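Local coordinates for glycosyl hydrolase family 2, TIM barrel domain protein (Faecalibacterium prausnitzii A2-165, PDB 6ED2) that probably hydrolyses beta-D-glucuronides, releasing glucuronic acid, as a gut bacterial beta-glucuronidase of glycosyl hydrolase family 2, at residues Pro410-Asn415 against Glu450-Pro455. Numbering follows the deposited sequence.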
loop_
_atom_site.group_PDB
_atom_site.type_symbol
_atom_site.label_atom_id
_atom_site.label_comp_id
_atom_site.label_asym_id
_atom_site.label_seq_id
_atom_site.Cartn_x
_atom_site.Cartn_y
_atom_site.Cartn_z
ATOM N N PRO A 410 -42.853 8.026 -20.699
ATOM C CA PRO A 410 -44.053 7.824 -19.863
ATOM C C PRO A 410 -43.946 6.607 -18.967
ATOM O O PRO A 410 -44.412 6.650 -17.822
ATOM C CB PRO A 410 -45.192 7.680 -20.890
ATOM C CG PRO A 410 -44.695 8.386 -22.119
ATOM C CD PRO A 410 -43.202 8.090 -22.135
ATOM N N ALA A 411 -43.351 5.518 -19.469
ATOM C CA ALA A 411 -43.155 4.326 -18.652
ATOM C C ALA A 411 -42.161 4.594 -17.526
ATOM O O ALA A 411 -42.399 4.208 -16.376
ATOM C CB ALA A 411 -42.676 3.161 -19.525
ATOM N N LEU A 412 -41.058 5.283 -17.832
ATOM C CA LEU A 412 -40.104 5.652 -16.794
ATOM C C LEU A 412 -40.774 6.482 -15.706
ATOM O O LEU A 412 -40.613 6.206 -14.509
ATOM C CB LEU A 412 -38.928 6.409 -17.408
ATOM C CG LEU A 412 -37.863 6.867 -16.413
ATOM C CD1 LEU A 412 -37.174 5.654 -15.769
ATOM C CD2 LEU A 412 -36.849 7.745 -17.136
ATOM N N LEU A 413 -41.547 7.494 -16.104
ATOM C CA LEU A 413 -42.193 8.353 -15.118
ATOM C C LEU A 413 -43.119 7.553 -14.208
ATOM O O LEU A 413 -43.191 7.814 -13.000
ATOM C CB LEU A 413 -42.958 9.464 -15.829
ATOM C CG LEU A 413 -43.693 10.471 -14.951
ATOM C CD1 LEU A 413 -42.718 11.271 -14.080
ATOM C CD2 LEU A 413 -44.513 11.395 -15.843
ATOM N N LYS A 414 -43.824 6.565 -14.771
ATOM C CA LYS A 414 -44.702 5.718 -13.965
ATOM C C LYS A 414 -43.926 5.011 -12.854
ATOM O O LYS A 414 -44.340 5.020 -11.688
ATOM C CB LYS A 414 -45.415 4.705 -14.865
ATOM C CG LYS A 414 -46.549 3.934 -14.190
ATOM C CD LYS A 414 -47.387 3.156 -15.215
ATOM C CE LYS A 414 -48.499 2.335 -14.555
ATOM N NZ LYS A 414 -47.960 1.100 -13.910
ATOM N N ASN A 415 -42.786 4.397 -13.198
ATOM C CA ASN A 415 -41.950 3.746 -12.189
ATOM C C ASN A 415 -41.363 4.759 -11.216
ATOM O O ASN A 415 -41.239 4.478 -10.018
ATOM C CB ASN A 415 -40.843 2.936 -12.872
ATOM C CG ASN A 415 -41.393 1.727 -13.619
ATOM O OD1 ASN A 415 -42.471 1.236 -13.298
ATOM N ND2 ASN A 415 -40.669 1.262 -14.631
ATOM N N GLU A 450 -39.226 19.795 -18.220
ATOM C CA GLU A 450 -40.304 20.386 -17.432
ATOM C C GLU A 450 -41.515 19.466 -17.373
ATOM O O GLU A 450 -42.132 19.314 -16.315
ATOM C CB GLU A 450 -40.711 21.743 -18.001
ATOM C CG GLU A 450 -39.602 22.758 -18.058
ATOM C CD GLU A 450 -39.034 22.918 -19.469
ATOM O OE1 GLU A 450 -38.649 21.888 -20.118
ATOM O OE2 GLU A 450 -38.984 24.087 -19.923
ATOM N N GLU A 451 -41.881 18.855 -18.502
ATOM C CA GLU A 451 -43.013 17.934 -18.498
ATOM C C GLU A 451 -42.755 16.746 -17.574
ATOM O O GLU A 451 -43.697 16.176 -17.011
ATOM C CB GLU A 451 -43.302 17.457 -19.921
ATOM C CG GLU A 451 -43.813 18.555 -20.892
ATOM C CD GLU A 451 -42.704 19.461 -21.465
ATOM O OE1 GLU A 451 -41.517 19.379 -21.034
ATOM O OE2 GLU A 451 -43.027 20.278 -22.359
ATOM N N TYR A 452 -41.489 16.370 -17.396
ATOM C CA TYR A 452 -41.150 15.266 -16.509
ATOM C C TYR A 452 -41.104 15.726 -15.055
ATOM O O TYR A 452 -41.713 15.096 -14.187
ATOM C CB TYR A 452 -39.810 14.651 -16.937
ATOM C CG TYR A 452 -39.529 13.333 -16.282
ATOM C CD1 TYR A 452 -39.966 12.145 -16.857
ATOM C CD2 TYR A 452 -38.840 13.266 -15.081
ATOM C CE1 TYR A 452 -39.721 10.921 -16.251
ATOM C CE2 TYR A 452 -38.583 12.040 -14.469
ATOM C CZ TYR A 452 -39.033 10.877 -15.060
ATOM O OH TYR A 452 -38.801 9.674 -14.458
ATOM N N PHE A 453 -40.422 16.847 -14.782
ATOM C CA PHE A 453 -40.202 17.281 -13.401
ATOM C C PHE A 453 -41.494 17.739 -12.734
ATOM O O PHE A 453 -41.688 17.508 -11.531
ATOM C CB PHE A 453 -39.189 18.431 -13.348
ATOM C CG PHE A 453 -37.743 18.003 -13.438
ATOM C CD1 PHE A 453 -36.774 18.655 -12.688
ATOM C CD2 PHE A 453 -37.353 16.978 -14.279
ATOM C CE1 PHE A 453 -35.439 18.288 -12.784
ATOM C CE2 PHE A 453 -36.024 16.605 -14.387
ATOM C CZ PHE A 453 -35.068 17.252 -13.641
ATOM N N LYS A 454 -42.361 18.447 -13.479
ATOM C CA LYS A 454 -43.502 19.116 -12.850
ATOM C C LYS A 454 -44.387 18.136 -12.092
ATOM O O LYS A 454 -44.614 18.349 -10.889
ATOM C CB LYS A 454 -44.307 19.903 -13.897
ATOM C CG LYS A 454 -45.532 20.644 -13.331
ATOM C CD LYS A 454 -46.180 21.504 -14.435
ATOM C CE LYS A 454 -47.426 22.244 -13.953
ATOM N NZ LYS A 454 -48.606 21.560 -14.560
ATOM N N PRO A 455 -44.879 17.048 -12.689
ATOM C CA PRO A 455 -45.694 16.114 -11.895
ATOM C C PRO A 455 -44.920 15.437 -10.774
ATOM O O PRO A 455 -45.519 15.124 -9.742
ATOM C CB PRO A 455 -46.187 15.102 -12.937
ATOM C CG PRO A 455 -45.150 15.149 -14.014
ATOM C CD PRO A 455 -44.726 16.581 -14.085
#
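Two neighbouring outer helices of the TIM barrel meet here, L412 and L413 of helix 409-427 against Y452 and P455 of helix 449-463. Strand 433-440 of the barrel lies between the two helices in sequence. The segments run nearly parallel, at 19°, with axes 11.1 Å apart. Y452 bridges the two helices. Its CG is anti to the backbone N (chi1 -167°), which sends the ring across to the other helix. CD1 of L413 lies over one face of that ring, offset toward the rim. It sits 3.9 Å from the centroid of the Y452 ring, close to the ring normal, in a CH-pi contact. CB of L413 adds a contact to CE1 of Y452 at 3.6 Å. The other methyl, L413 CD2, reaches CG of P455 at 4.2 Å. L412 also meets the phenol end, its CG 3.5 Å from OH of Y452. Its CD2 approaches the ring obliquely. F383 touches both L412 and Y452, and F404 meets the Y452 ring. The phenol OH is hydrogen-bonded to ND1 of H416, one residue beyond 410-415. With an alanine at Y452, L413 CD1 is likely to lose the ring face it rests on, and H416 ND1 its phenol partner. Between the two segments the contact is van der Waals and CH-pi packing, while the hydroxyl of the buried Y452 finds its polar partner further along helix 409-427.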